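Sialidase B (Streptococcus pneumoniae TIGR4, PDB 4XE9) hydrolyses alpha-(2->3), alpha-(2->6) and alpha-(2->8) glycosidic linkages of terminal sialic acid residues in oligosaccharides, glycoproteins and glycolipids. Local coordinates at residues K37-K42 and A103-L108; K437-F442 and Q486-S491; G583-V588 and K601-I606. The protein carries 1 engineered substitution. All coordinates share one frame; numbering follows the deposited sequence.

Interaction 1 (K37-K42 and A103-L108); sequences KFKADK and AVENTL
Phe38 and Asn106 form an antiparallel hydrogen-bonded pair: Phe38 N donates to Asn106 O at 2.9 Å, and Asn106 N returns a bond to Phe38 O at 2.8 Å. Lys37 and Thr107 follow as a non-hydrogen-bonded pair. The axes of strands 37-39 and 106-108 pass 4.9 Å apart at closest, with N-to-C directions 138° apart, an antiparallel pair with marked twist, and toward Ala103 the backbones diverge until water mediates between them. One water takes the N-H of Ala40 and lies within hydrogen-bonding distance of Val104 O; a second accepts from Lys39 NZ and donates to Ala103 O.

On the face bearing Lys37 and Thr107, the lysine chain bends at its last torsion (chi4 -70°), which brings Lys37 NZ within 2.9 Å of Thr107 OG1 in a hydrogen bond. The two side chains run side by side in the same direction, while Glu105 crosses the lysine with its chain extended. Glu105 OE1 lies 3.6 Å from Lys37 NZ, a long salt bridge, and the same NZ also donates to Pro186 O.

Both strands belong to an antiparallel sheet of the N-terminal sialidase domain, a member of the concanavalin-like clan, whose lectin-type fold is a beta sandwich. Strand 166-173 pairs with the other edge of strand 32-39, and strands 46-53 and 63-69 of a second sheet cover Phe38 through Leu49 and Met68.

On this inward side Asn106 CB sits over one face of the Phe38 ring, 4.2 Å from the centroid and 22° off its normal, a CH-pi contact. Leu108 CD1 approaches the same ring obliquely, 4.0 Å from Phe38 CE1. The Asn106 amide is buried but satisfied: ND2 donates to Trp96 O and OD1 accepts from Asn124 ND2, two bonds that fix the rotation of the group. Farther along, Lys39 CD packs against Ala103 CB, and Asp41 approaches the same methyl.

Interaction 2 (K437-F442 and Q486-S491); sequences KLLPPF and QTWKKS
Phe442 and Leu439 reach Trp488 from two places along segment 437-442, with no hydrogen bond across the contact. Phe442 has the largest share. With CG anti to its carbonyl carbon (chi1 -67°), the ring is directed at the opposite backbone and meets it by its rim: Phe442 CZ lies 3.6 Å from Trp488 CB, which sits near the ring plane, and Phe442 CE1 is 3.7 Å from Trp488 O, also in plane at the edge. The two aromatic groups therefore do not stack; the phenyl touches the base of the tryptophan side chain. The indole's pyrrole end meets Leu439 instead, whose CD2 methyl is 3.6 Å from both CD1 and NE1 of Trp488, in an oblique approach.

Lys490 bends at chi2 (96°) and slides past Phe442 in the opposite direction, its CG 4.0 Å from Phe442 CB, before NZ bonds to Ser492 OG.

Trp488 belongs to the third BNR (Asp-box) repeat. The chain just after strand 437-438 here touches the start of strand 489-494 and the residue before it, consistent with contact between outer strands of two adjacent propeller blades. Leu479 of strand 475-481 meets Leu439 and Phe442, while Met423 of strand 420-426 touches Leu439 and Trp488.

Interaction 3 (G583-V588 and K601-I606); sequences GGQLVV and KYHYGI. Engineered in segment 601-606: Gly605 (natural residue Asp).
A beta hairpin of strands 584-592 and 597-605 forms the outer pair of a four-stranded antiparallel sheet, consistent with a blade of the sialidase beta-propeller. The axes of segments 584-588 and 601-605 run 158° apart. Arg581, probably a substrate-binding residue, lies two residues before segment 583-588. Leu586 and Tyr604 pair through two backbone bonds, the shorter being Tyr604 N to Leu586 O at 2.8 Å. Near the turn, Lys601 and Tyr602 both face Val588 in a classic beta bulge: Val588 O accepts from Lys601 N at 3.0 Å and only weakly from Tyr602 N at 3.4 Å. At the other end Ile606 N donates to Gly584 O, from above the carbonyl plane. Gly605, engineered from Asp, pairs with Gln585.

Leu586 CD2 meets Ile606 CD1 at 3.9 Å; Leu652 and Leu657 lie against Leu586 and Tyr604, and Ile650 against Ile606. On the other face, His603 CG stands opposite the carbonyl carbon (chi1 -65°), placing the ring alongside Val587. His603 ND1 donates to Gln585 OE1 at 3.0 Å, with the acceptor in the imidazole plane and the amide turned 82° to the ring; Asn576 ND2 also donates to this oxygen. Val587 CG1 rests over the centre of the His603 ring, 3.9 Å from its centroid.

In the fold
From the N terminus the three contacts follow in series, neither nesting nor crossing. Interaction 1 closes a 60-residue loop inside the N-terminal lectin-like domain: it joins two strands of one sheet, and the loop between them runs out through strands of the other. Interaction 2 encloses 43 residues and brings together the ends of the two outermost strands of one mixed sheet; interaction 3 closes the shortest loop, 12 residues, as a local hairpin in the same beta-propeller-type domain. Interactions 1 and 2 lie on opposite sides of the chain's centre, their own centres 49 Å apart. Interaction 3 approaches interaction 1 to about 7 Å between nearest atoms, and Tyr604 OH accepts a hydrogen bond from Lys100 N, linking the hairpin to the N-terminal domain.

Interaction 1 (K37-K42 and A103-L108)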
ATOM      1  N   LYS A  37     -17.810  13.972  15.347  1.00 16.82           N
ATOM      2  CA  LYS A  37     -18.270  12.857  14.527  1.00 18.78           C
ATOM      3  C   LYS A  37     -19.140  13.429  13.418  1.00 19.49           C
ATOM      4  O   LYS A  37     -20.135  14.103  13.688  1.00 19.96           O
ATOM      5  CB  LYS A  37     -19.030  11.837  15.379  1.00 21.45           C
ATOM      6  CG  LYS A  37     -18.122  11.080  16.352  1.00 25.74           C
ATOM      7  CD  LYS A  37     -18.910  10.200  17.317  1.00 26.51           C
ATOM      8  CE  LYS A  37     -18.000   9.207  18.025  1.00 25.94           C
ATOM      9  NZ  LYS A  37     -17.499   8.151  17.085  1.00 25.23           N
ATOM     10  N   PHE A  38     -18.746  13.189  12.167  1.00 15.96           N
ATOM     11  CA  PHE A  38     -19.400  13.850  11.042  1.00 16.68           C
ATOM     12  C   PHE A  38     -19.503  12.957   9.814  1.00 16.88           C
ATOM     13  O   PHE A  38     -18.748  11.993   9.666  1.00 17.48           O
ATOM     14  CB  PHE A  38     -18.683  15.163  10.686  1.00 14.21           C
ATOM     15  CG  PHE A  38     -17.378  14.975   9.954  1.00 14.80           C
ATOM     16  CD1 PHE A  38     -16.200  14.778  10.655  1.00 19.05           C
ATOM     17  CD2 PHE A  38     -17.331  15.021   8.557  1.00 17.92           C
ATOM     18  CE1 PHE A  38     -14.992  14.620   9.988  1.00 15.25           C
ATOM     19  CE2 PHE A  38     -16.122  14.850   7.877  1.00 16.98           C
ATOM     20  CZ  PHE A  38     -14.951  14.657   8.600  1.00 19.93           C
ATOM     21  N   LYS A  39     -20.462  13.279   8.950  1.00 16.10           N
ATOM     22  CA  LYS A  39     -20.626  12.589   7.684  1.00 16.02           C
ATOM     23  C   LYS A  39     -20.532  13.616   6.576  1.00 17.41           C
ATOM     24  O   LYS A  39     -20.968  14.755   6.731  1.00 17.00           O
ATOM     25  CB  LYS A  39     -21.992  11.899   7.585  1.00 18.93           C
ATOM     26  CG  LYS A  39     -22.365  10.951   8.712  1.00 18.52           C
ATOM     27  CD  LYS A  39     -23.786  10.423   8.447  1.00 19.00           C
ATOM     28  CE  LYS A  39     -24.454   9.848   9.684  1.00 34.25           C
ATOM     29  NZ  LYS A  39     -24.083   8.438   9.911  1.00 35.96           N
ATOM     30  N   ALA A  40     -19.945  13.215   5.457  1.00 17.22           N
ATOM     31  CA  ALA A  40     -19.944  14.046   4.266  1.00 16.50           C
ATOM     32  C   ALA A  40     -19.833  13.119   3.083  1.00 20.05           C
ATOM     33  O   ALA A  40     -18.729  12.774   2.651  1.00 19.40           O
ATOM     34  CB  ALA A  40     -18.774  15.041   4.280  1.00 17.92           C
ATOM     35  N   ASP A  41     -20.978  12.699   2.559  1.00 18.37           N
ATOM     36  CA  ASP A  41     -20.972  11.757   1.450  1.00 21.65           C
ATOM     37  C   ASP A  41     -21.166  12.467   0.120  1.00 23.52           C
ATOM     38  O   ASP A  41     -21.039  11.852  -0.939  1.00 21.83           O
ATOM     39  CB  ASP A  41     -22.023  10.662   1.664  1.00 22.27           C
ATOM     40  CG  ASP A  41     -23.440  11.200   1.679  1.00 30.39           C
ATOM     41  OD1 ASP A  41     -23.631  12.415   1.886  1.00 31.05           O
ATOM     42  OD2 ASP A  41     -24.373  10.393   1.497  1.00 35.43           O
ATOM     43  N   LYS A  42     -21.470  13.763   0.176  1.00 20.62           N
ATOM     44  CA  LYS A  42     -21.478  14.599  -1.027  1.00 23.38           C
ATOM     45  C   LYS A  42     -20.814  15.938  -0.759  1.00 20.87           C
ATOM     46  O   LYS A  42     -21.447  16.984  -0.921  1.00 18.92           O
ATOM     47  CB  LYS A  42     -22.903  14.859  -1.522  1.00 26.23           C
ATOM     48  CG  LYS A  42     -23.745  13.625  -1.732  1.00 35.05           C
ATOM     49  CD  LYS A  42     -25.057  13.980  -2.415  1.00 41.49           C
ATOM     50  CE  LYS A  42     -26.132  12.953  -2.095  1.00 49.50           C
ATOM     51  NZ  LYS A  42     -26.321  12.834  -0.621  1.00 49.20           N
ATOM     52  N   ALA A 103     -23.702   6.665   4.261  1.00 17.10           N
ATOM     53  CA  ALA A 103     -22.733   7.675   4.689  1.00 16.78           C
ATOM     54  C   ALA A 103     -22.006   7.247   5.965  1.00 16.12           C
ATOM     55  O   ALA A 103     -22.635   6.836   6.947  1.00 17.08           O
ATOM     56  CB  ALA A 103     -23.417   9.019   4.887  1.00 22.44           C
ATOM     57  N   VAL A 104     -20.678   7.343   5.937  1.00 13.71           N
ATOM     58  CA  VAL A 104     -19.818   6.928   7.045  1.00 16.64           C
ATOM     59  C   VAL A 104     -19.674   8.020   8.102  1.00 18.32           C
ATOM     60  O   VAL A 104     -19.473   9.198   7.781  1.00 13.98           O
ATOM     61  CB  VAL A 104     -18.409   6.531   6.535  1.00 14.79           C
ATOM     62  CG1 VAL A 104     -17.442   6.310   7.701  1.00 14.24           C
ATOM     63  CG2 VAL A 104     -18.490   5.273   5.666  1.00 16.54           C
ATOM     64  N   GLU A 105     -19.784   7.630   9.367  1.00 18.37           N
ATOM     65  CA  GLU A 105     -19.539   8.555  10.466  1.00 18.74           C
ATOM     66  C   GLU A 105     -18.044   8.584  10.747  1.00 17.54           C
ATOM     67  O   GLU A 105     -17.506   7.640  11.326  1.00 17.21           O
ATOM     68  CB  GLU A 105     -20.316   8.126  11.718  1.00 22.12           C
ATOM     69  CG  GLU A 105     -20.127   9.057  12.909  1.00 26.15           C
ATOM     70  CD  GLU A 105     -21.060   8.727  14.058  1.00 35.84           C
ATOM     71  OE1 GLU A 105     -20.582   8.649  15.203  1.00 31.74           O
ATOM     72  OE2 GLU A 105     -22.272   8.551  13.820  1.00 44.68           O
ATOM     73  N   ASN A 106     -17.369   9.643  10.304  1.00 14.97           N
ATOM     74  CA  ASN A 106     -15.949   9.805  10.590  1.00 13.88           C
ATOM     75  C   ASN A 106     -15.786  10.385  11.973  1.00 15.39           C
ATOM     76  O   ASN A 106     -16.574  11.235  12.387  1.00 14.68           O
ATOM     77  CB  ASN A 106     -15.280  10.750   9.596  1.00 13.98           C
ATOM     78  CG  ASN A 106     -15.327  10.237   8.190  1.00 14.88           C
ATOM     79  OD1 ASN A 106     -14.469   9.448   7.772  1.00 15.25           O
ATOM     80  ND2 ASN A 106     -16.328  10.682   7.432  1.00 16.92           N
ATOM     81  N   THR A 107     -14.760   9.930  12.682  1.00 12.51           N
ATOM     82  CA  THR A 107     -14.480  10.443  14.022  1.00 15.96           C
ATOM     83  C   THR A 107     -13.183  11.222  13.993  1.00 15.11           C
ATOM     84  O   THR A 107     -12.108  10.648  13.788  1.00 15.80           O
ATOM     85  CB  THR A 107     -14.352   9.307  15.043  1.00 19.70           C
ATOM     86  OG1 THR A 107     -15.530   8.494  15.001  1.00 17.72           O
ATOM     87  CG2 THR A 107     -14.177   9.878  16.447  1.00 16.14           C
ATOM     88  N   LEU A 108     -13.281  12.529  14.212  1.00 14.70           N
ATOM     89  CA  LEU A 108     -12.123  13.400  14.114  1.00 13.40           C
ATOM     90  C   LEU A 108     -11.760  13.920  15.494  1.00 15.00           C
ATOM     91  O   LEU A 108     -12.634  14.331  16.258  1.00 14.82           O
ATOM     92  CB  LEU A 108     -12.441  14.568  13.174  1.00 12.19           C
ATOM     93  CG  LEU A 108     -11.373  15.622  12.886  1.00 14.12           C
ATOM     94  CD1 LEU A 108     -11.630  16.240  11.520  1.00 14.68           C
ATOM     95  CD2 LEU A 108     -11.375  16.732  13.940  1.00 15.54           C
TER
HETATM   96  O   HOH W   1     -25.240   6.941   7.587  1.00 27.65           O
HETATM   97  O   HOH W   2     -19.163  10.507   5.539  1.00 19.93           O

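Interaction 2 (K437-F442 and Q486-S491)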
ATOM      1  N   LYS A 437      14.581 -18.685  -2.155  1.00 17.54           N
ATOM      2  CA  LYS A 437      15.495 -19.115  -3.210  1.00 20.69           C
ATOM      3  C   LYS A 437      15.212 -18.291  -4.442  1.00 21.89           C
ATOM      4  O   LYS A 437      14.055 -18.009  -4.751  1.00 18.13           O
ATOM      5  CB  LYS A 437      15.308 -20.592  -3.544  1.00 25.67           C
ATOM      6  CG  LYS A 437      16.157 -21.520  -2.697  1.00 37.76           C
ATOM      7  CD  LYS A 437      17.649 -21.199  -2.856  1.00 39.84           C
ATOM      8  CE  LYS A 437      18.128 -21.432  -4.286  1.00 37.55           C
ATOM      9  NZ  LYS A 437      19.588 -21.728  -4.358  1.00 39.27           N
ATOM     10  N   LEU A 438      16.265 -17.887  -5.144  1.00 19.27           N
ATOM     11  CA  LEU A 438      16.077 -17.151  -6.377  1.00 17.56           C
ATOM     12  C   LEU A 438      15.549 -18.089  -7.451  1.00 19.36           C
ATOM     13  O   LEU A 438      15.993 -19.232  -7.560  1.00 19.10           O
ATOM     14  CB  LEU A 438      17.397 -16.547  -6.850  1.00 21.74           C
ATOM     15  CG  LEU A 438      18.066 -15.449  -6.027  1.00 19.77           C
ATOM     16  CD1 LEU A 438      19.307 -14.931  -6.785  1.00 22.57           C
ATOM     17  CD2 LEU A 438      17.097 -14.315  -5.737  1.00 16.13           C
ATOM     18  N   LEU A 439      14.595 -17.612  -8.242  1.00 18.51           N
ATOM     19  CA  LEU A 439      14.159 -18.355  -9.422  1.00 19.74           C
ATOM     20  C   LEU A 439      15.188 -18.184 -10.538  1.00 24.96           C
ATOM     21  O   LEU A 439      15.887 -17.170 -10.592  1.00 21.18           O
ATOM     22  CB  LEU A 439      12.785 -17.874  -9.896  1.00 17.55           C
ATOM     23  CG  LEU A 439      11.575 -18.297  -9.062  1.00 23.79           C
ATOM     24  CD1 LEU A 439      10.281 -17.974  -9.802  1.00 23.39           C
ATOM     25  CD2 LEU A 439      11.664 -19.769  -8.751  1.00 29.55           C
ATOM     26  N   PRO A 440      15.283 -19.174 -11.439  1.00 21.63           N
ATOM     27  CA  PRO A 440      16.236 -19.067 -12.549  1.00 24.49           C
ATOM     28  C   PRO A 440      15.780 -18.052 -13.595  1.00 23.92           C
ATOM     29  O   PRO A 440      14.627 -17.609 -13.554  1.00 22.24           O
ATOM     30  CB  PRO A 440      16.217 -20.476 -13.152  1.00 24.07           C
ATOM     31  CG  PRO A 440      14.860 -20.985 -12.860  1.00 27.97           C
ATOM     32  CD  PRO A 440      14.536 -20.444 -11.478  1.00 23.43           C
ATOM     33  N   PRO A 441      16.671 -17.684 -14.531  1.00 23.71           N
ATOM     34  CA  PRO A 441      16.214 -16.815 -15.617  1.00 25.55           C
ATOM     35  C   PRO A 441      15.329 -17.628 -16.554  1.00 26.15           C
ATOM     36  O   PRO A 441      15.525 -18.843 -16.652  1.00 26.66           O
ATOM     37  CB  PRO A 441      17.510 -16.437 -16.352  1.00 26.95           C
ATOM     38  CG  PRO A 441      18.635 -16.958 -15.518  1.00 28.67           C
ATOM     39  CD  PRO A 441      18.088 -18.059 -14.678  1.00 27.26           C
ATOM     40  N   PHE A 442      14.382 -16.979 -17.225  1.00 21.47           N
ATOM     41  CA  PHE A 442      13.483 -17.684 -18.134  1.00 27.39           C
ATOM     42  C   PHE A 442      13.594 -17.190 -19.563  1.00 26.90           C
ATOM     43  O   PHE A 442      13.161 -17.871 -20.488  1.00 30.51           O
ATOM     44  CB  PHE A 442      12.032 -17.558 -17.664  1.00 24.40           C
ATOM     45  CG  PHE A 442      11.758 -18.276 -16.382  1.00 21.97           C
ATOM     46  CD1 PHE A 442      11.625 -19.656 -16.363  1.00 23.30           C
ATOM     47  CD2 PHE A 442      11.645 -17.575 -15.195  1.00 22.13           C
ATOM     48  CE1 PHE A 442      11.383 -20.325 -15.180  1.00 23.44           C
ATOM     49  CE2 PHE A 442      11.403 -18.235 -14.001  1.00 21.35           C
ATOM     50  CZ  PHE A 442      11.267 -19.611 -13.993  1.00 25.42           C
ATOM     51  N   GLN A 486       8.940 -26.812  -7.191  1.00 20.18           N
ATOM     52  CA  GLN A 486      10.346 -27.209  -7.211  1.00 22.89           C
ATOM     53  C   GLN A 486      11.019 -26.770  -8.516  1.00 25.28           C
ATOM     54  O   GLN A 486      12.163 -26.322  -8.513  1.00 23.16           O
ATOM     55  CB  GLN A 486      10.480 -28.722  -7.017  1.00 22.34           C
ATOM     56  CG  GLN A 486      10.041 -29.204  -5.633  1.00 24.57           C
ATOM     57  CD  GLN A 486       9.958 -30.718  -5.529  1.00 38.15           C
ATOM     58  OE1 GLN A 486      10.964 -31.387  -5.299  1.00 47.20           O
ATOM     59  NE2 GLN A 486       8.753 -31.264  -5.686  1.00 33.32           N
ATOM     60  N   THR A 487      10.303 -26.901  -9.629  1.00 22.49           N
ATOM     61  CA  THR A 487      10.815 -26.461 -10.923  1.00 21.60           C
ATOM     62  C   THR A 487       9.763 -25.642 -11.651  1.00 22.41           C
ATOM     63  O   THR A 487       8.561 -25.859 -11.475  1.00 20.54           O
ATOM     64  CB  THR A 487      11.206 -27.649 -11.828  1.00 27.41           C
ATOM     65  OG1 THR A 487      10.029 -28.379 -12.183  1.00 29.75           O
ATOM     66  CG2 THR A 487      12.194 -28.576 -11.128  1.00 26.56           C
ATOM     67  N   TRP A 488      10.221 -24.718 -12.489  1.00 19.60           N
ATOM     68  CA  TRP A 488       9.328 -23.819 -13.200  1.00 20.84           C
ATOM     69  C   TRP A 488       9.654 -23.780 -14.679  1.00 21.62           C
ATOM     70  O   TRP A 488      10.814 -23.949 -15.072  1.00 21.65           O
ATOM     71  CB  TRP A 488       9.443 -22.400 -12.628  1.00 21.08           C
ATOM     72  CG  TRP A 488       9.069 -22.337 -11.187  1.00 18.74           C
ATOM     73  CD1 TRP A 488       9.887 -22.557 -10.118  1.00 20.42           C
ATOM     74  CD2 TRP A 488       7.771 -22.049 -10.650  1.00 17.53           C
ATOM     75  NE1 TRP A 488       9.176 -22.424  -8.945  1.00 22.70           N
ATOM     76  CE2 TRP A 488       7.875 -22.114  -9.246  1.00 22.20           C
ATOM     77  CE3 TRP A 488       6.533 -21.743 -11.223  1.00 17.93           C
ATOM     78  CZ2 TRP A 488       6.784 -21.877  -8.402  1.00 20.17           C
ATOM     79  CZ3 TRP A 488       5.449 -21.518 -10.388  1.00 19.50           C
ATOM     80  CH2 TRP A 488       5.581 -21.590  -8.992  1.00 21.91           C
ATOM     81  N   LYS A 489       8.626 -23.558 -15.493  1.00 21.78           N
ATOM     82  CA  LYS A 489       8.820 -23.254 -16.909  1.00 20.58           C
ATOM     83  C   LYS A 489       8.046 -21.992 -17.243  1.00 23.49           C
ATOM     84  O   LYS A 489       7.159 -21.570 -16.493  1.00 17.79           O
ATOM     85  CB  LYS A 489       8.344 -24.415 -17.794  1.00 23.35           C
ATOM     86  CG  LYS A 489       6.835 -24.593 -17.847  1.00 21.62           C
ATOM     87  CD  LYS A 489       6.447 -25.669 -18.857  1.00 25.88           C
ATOM     88  CE  LYS A 489       4.934 -25.796 -18.976  1.00 27.76           C
ATOM     89  NZ  LYS A 489       4.543 -26.797 -20.005  1.00 26.16           N
ATOM     90  N   LYS A 490       8.367 -21.369 -18.368  1.00 18.64           N
ATOM     91  CA  LYS A 490       7.601 -20.200 -18.752  1.00 17.18           C
ATOM     92  C   LYS A 490       6.650 -20.513 -19.892  1.00 22.46           C
ATOM     93  O   LYS A 490       6.880 -21.428 -20.685  1.00 21.35           O
ATOM     94  CB  LYS A 490       8.524 -19.029 -19.107  1.00 17.46           C
ATOM     95  CG  LYS A 490       9.475 -19.286 -20.269  1.00 27.02           C
ATOM     96  CD  LYS A 490       8.897 -18.758 -21.566  1.00 27.00           C
ATOM     97  CE  LYS A 490       9.957 -18.624 -22.638  1.00 29.67           C
ATOM     98  NZ  LYS A 490       9.336 -18.107 -23.874  1.00 24.72           N
ATOM     99  N   SER A 491       5.558 -19.764 -19.937  1.00 18.18           N
ATOM    100  CA  SER A 491       4.688 -19.730 -21.100  1.00 20.79           C
ATOM    101  C   SER A 491       4.533 -18.264 -21.458  1.00 20.16           C
ATOM    102  O   SER A 491       3.950 -17.494 -20.695  1.00 19.33           O
ATOM    103  CB  SER A 491       3.336 -20.363 -20.782  1.00 18.67           C
ATOM    104  OG  SER A 491       2.438 -20.200 -21.870  1.00 17.15           O
TER

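Interaction 3 (G583-V588 and K601-I606)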
ATOM      1  N   GLY A 583     -12.155   6.432  -7.106  1.00 14.92           N
ATOM      2  CA  GLY A 583     -13.375   5.838  -7.618  1.00 14.73           C
ATOM      3  C   GLY A 583     -13.338   4.321  -7.598  1.00 15.57           C
ATOM      4  O   GLY A 583     -13.719   3.665  -8.565  1.00 13.82           O
ATOM      5  N   GLY A 584     -12.899   3.756  -6.483  1.00 13.20           N
ATOM      6  CA  GLY A 584     -12.760   2.317  -6.381  1.00 11.45           C
ATOM      7  C   GLY A 584     -14.061   1.571  -6.602  1.00 14.28           C
ATOM      8  O   GLY A 584     -15.116   1.979  -6.118  1.00 15.41           O
ATOM      9  N   GLN A 585     -13.982   0.469  -7.339  1.00 12.21           N
ATOM     10  CA  GLN A 585     -15.151  -0.361  -7.587  1.00 15.54           C
ATOM     11  C   GLN A 585     -14.853  -1.841  -7.516  1.00 14.66           C
ATOM     12  O   GLN A 585     -13.752  -2.291  -7.852  1.00 13.57           O
ATOM     13  CB  GLN A 585     -15.743  -0.055  -8.969  1.00 16.03           C
ATOM     14  CG  GLN A 585     -16.378   1.317  -9.078  1.00 18.50           C
ATOM     15  CD  GLN A 585     -17.077   1.520 -10.397  1.00 20.71           C
ATOM     16  OE1 GLN A 585     -17.029   0.656 -11.274  1.00 16.28           O
ATOM     17  NE2 GLN A 585     -17.722   2.673 -10.557  1.00 20.92           N
ATOM     18  N   LEU A 586     -15.859  -2.594  -7.093  1.00 14.48           N
ATOM     19  CA  LEU A 586     -15.905  -4.012  -7.383  1.00 10.26           C
ATOM     20  C   LEU A 586     -16.908  -4.154  -8.514  1.00 14.16           C
ATOM     21  O   LEU A 586     -18.009  -3.599  -8.447  1.00 18.03           O
ATOM     22  CB  LEU A 586     -16.384  -4.820  -6.176  1.00 12.91           C
ATOM     23  CG  LEU A 586     -15.565  -4.732  -4.890  1.00 14.72           C
ATOM     24  CD1 LEU A 586     -16.027  -5.814  -3.901  1.00 16.80           C
ATOM     25  CD2 LEU A 586     -14.081  -4.868  -5.169  1.00 16.80           C
ATOM     26  N   VAL A 587     -16.526  -4.870  -9.562  1.00 14.92           N
ATOM     27  CA  VAL A 587     -17.395  -5.013 -10.724  1.00 14.31           C
ATOM     28  C   VAL A 587     -17.683  -6.490 -10.878  1.00 18.01           C
ATOM     29  O   VAL A 587     -16.760  -7.285 -11.033  1.00 16.27           O
ATOM     30  CB  VAL A 587     -16.709  -4.480 -11.979  1.00 16.17           C
ATOM     31  CG1 VAL A 587     -17.661  -4.523 -13.176  1.00 17.03           C
ATOM     32  CG2 VAL A 587     -16.217  -3.053 -11.738  1.00 15.16           C
ATOM     33  N   VAL A 588     -18.961  -6.848 -10.800  1.00 16.62           N
ATOM     34  CA  VAL A 588     -19.387  -8.240 -10.860  1.00 17.01           C
ATOM     35  C   VAL A 588     -19.776  -8.589 -12.290  1.00 19.56           C
ATOM     36  O   VAL A 588     -20.635  -7.932 -12.888  1.00 18.95           O
ATOM     37  CB  VAL A 588     -20.589  -8.483  -9.931  1.00 16.68           C
ATOM     38  CG1 VAL A 588     -21.021  -9.960  -9.961  1.00 19.08           C
ATOM     39  CG2 VAL A 588     -20.258  -8.040  -8.505  1.00 17.63           C
ATOM     40  N   LYS A 601     -22.239  -6.670 -15.031  1.00 20.63           N
ATOM     41  CA  LYS A 601     -23.621  -6.331 -14.708  1.00 21.11           C
ATOM     42  C   LYS A 601     -23.798  -5.374 -13.534  1.00 20.65           C
ATOM     43  O   LYS A 601     -24.669  -4.500 -13.566  1.00 21.08           O
ATOM     44  CB  LYS A 601     -24.396  -7.611 -14.419  1.00 17.99           C
ATOM     45  CG  LYS A 601     -25.899  -7.407 -14.319  1.00 25.33           C
ATOM     46  CD  LYS A 601     -26.608  -8.745 -14.141  1.00 28.23           C
ATOM     47  CE  LYS A 601     -28.117  -8.592 -14.206  1.00 33.33           C
ATOM     48  NZ  LYS A 601     -28.805  -9.894 -13.989  1.00 28.42           N
ATOM     49  N   TYR A 602     -22.981  -5.546 -12.500  1.00 19.48           N
ATOM     50  CA  TYR A 602     -23.061  -4.713 -11.297  1.00 18.14           C
ATOM     51  C   TYR A 602     -21.735  -4.009 -11.037  1.00 21.84           C
ATOM     52  O   TYR A 602     -20.678  -4.640 -11.110  1.00 18.14           O
ATOM     53  CB  TYR A 602     -23.403  -5.577 -10.078  1.00 20.25           C
ATOM     54  CG  TYR A 602     -24.671  -6.387 -10.218  1.00 22.21           C
ATOM     55  CD1 TYR A 602     -25.917  -5.815  -9.979  1.00 23.19           C
ATOM     56  CD2 TYR A 602     -24.620  -7.732 -10.572  1.00 21.36           C
ATOM     57  CE1 TYR A 602     -27.079  -6.556 -10.104  1.00 22.21           C
ATOM     58  CE2 TYR A 602     -25.775  -8.482 -10.694  1.00 22.71           C
ATOM     59  CZ  TYR A 602     -26.998  -7.887 -10.458  1.00 26.43           C
ATOM     60  OH  TYR A 602     -28.152  -8.621 -10.578  1.00 27.15           O
ATOM     61  N   HIS A 603     -21.796  -2.708 -10.745  1.00 21.57           N
ATOM     62  CA  HIS A 603     -20.627  -1.933 -10.327  1.00 19.08           C
ATOM     63  C   HIS A 603     -20.883  -1.416  -8.915  1.00 25.28           C
ATOM     64  O   HIS A 603     -21.790  -0.612  -8.702  1.00 28.45           O
ATOM     65  CB  HIS A 603     -20.396  -0.725 -11.243  1.00 23.09           C
ATOM     66  CG  HIS A 603     -20.056  -1.081 -12.652  1.00 22.37           C
ATOM     67  ND1 HIS A 603     -18.852  -0.732 -13.244  1.00 17.59           N
ATOM     68  CD2 HIS A 603     -20.752  -1.743 -13.607  1.00 21.22           C
ATOM     69  CE1 HIS A 603     -18.828  -1.167 -14.484  1.00 22.39           C
ATOM     70  NE2 HIS A 603     -19.976  -1.790 -14.733  1.00 21.95           N
ATOM     71  N   TYR A 604     -20.096  -1.871  -7.950  1.00 20.29           N
ATOM     72  CA  TYR A 604     -20.259  -1.418  -6.571  1.00 18.29           C
ATOM     73  C   TYR A 604     -19.216  -0.368  -6.208  1.00 19.16           C
ATOM     74  O   TYR A 604     -18.014  -0.628  -6.268  1.00 17.07           O
ATOM     75  CB  TYR A 604     -20.157  -2.599  -5.610  1.00 20.31           C
ATOM     76  CG  TYR A 604     -20.026  -2.162  -4.172  1.00 17.77           C
ATOM     77  CD1 TYR A 604     -21.138  -1.779  -3.442  1.00 19.25           C
ATOM     78  CD2 TYR A 604     -18.787  -2.132  -3.549  1.00 17.53           C
ATOM     79  CE1 TYR A 604     -21.020  -1.372  -2.126  1.00 22.67           C
ATOM     80  CE2 TYR A 604     -18.660  -1.727  -2.239  1.00 16.93           C
ATOM     81  CZ  TYR A 604     -19.778  -1.347  -1.536  1.00 21.12           C
ATOM     82  OH  TYR A 604     -19.652  -0.933  -0.235  1.00 18.05           O
ATOM     83  N   GLY A 605     -19.673   0.815  -5.813  1.00 17.93           N
ATOM     84  CA  GLY A 605     -18.769   1.873  -5.400  1.00 19.62           C
ATOM     85  C   GLY A 605     -18.235   1.649  -3.997  1.00 15.92           C
ATOM     86  O   GLY A 605     -18.995   1.655  -3.029  1.00 17.45           O
ATOM     87  N   ILE A 606     -16.925   1.447  -3.885  1.00 14.97           N
ATOM     88  CA  ILE A 606     -16.298   1.197  -2.579  1.00 16.35           C
ATOM     89  C   ILE A 606     -16.400   2.421  -1.654  1.00 15.43           C
ATOM     90  O   ILE A 606     -16.619   2.295  -0.449  1.00 16.29           O
ATOM     91  CB  ILE A 606     -14.833   0.737  -2.758  1.00 15.28           C
ATOM     92  CG1 ILE A 606     -14.821  -0.614  -3.487  1.00 18.93           C
ATOM     93  CG2 ILE A 606     -14.081   0.682  -1.408  1.00 16.71           C
ATOM     94  CD1 ILE A 606     -13.805  -1.614  -2.973  1.00 25.96           C
TER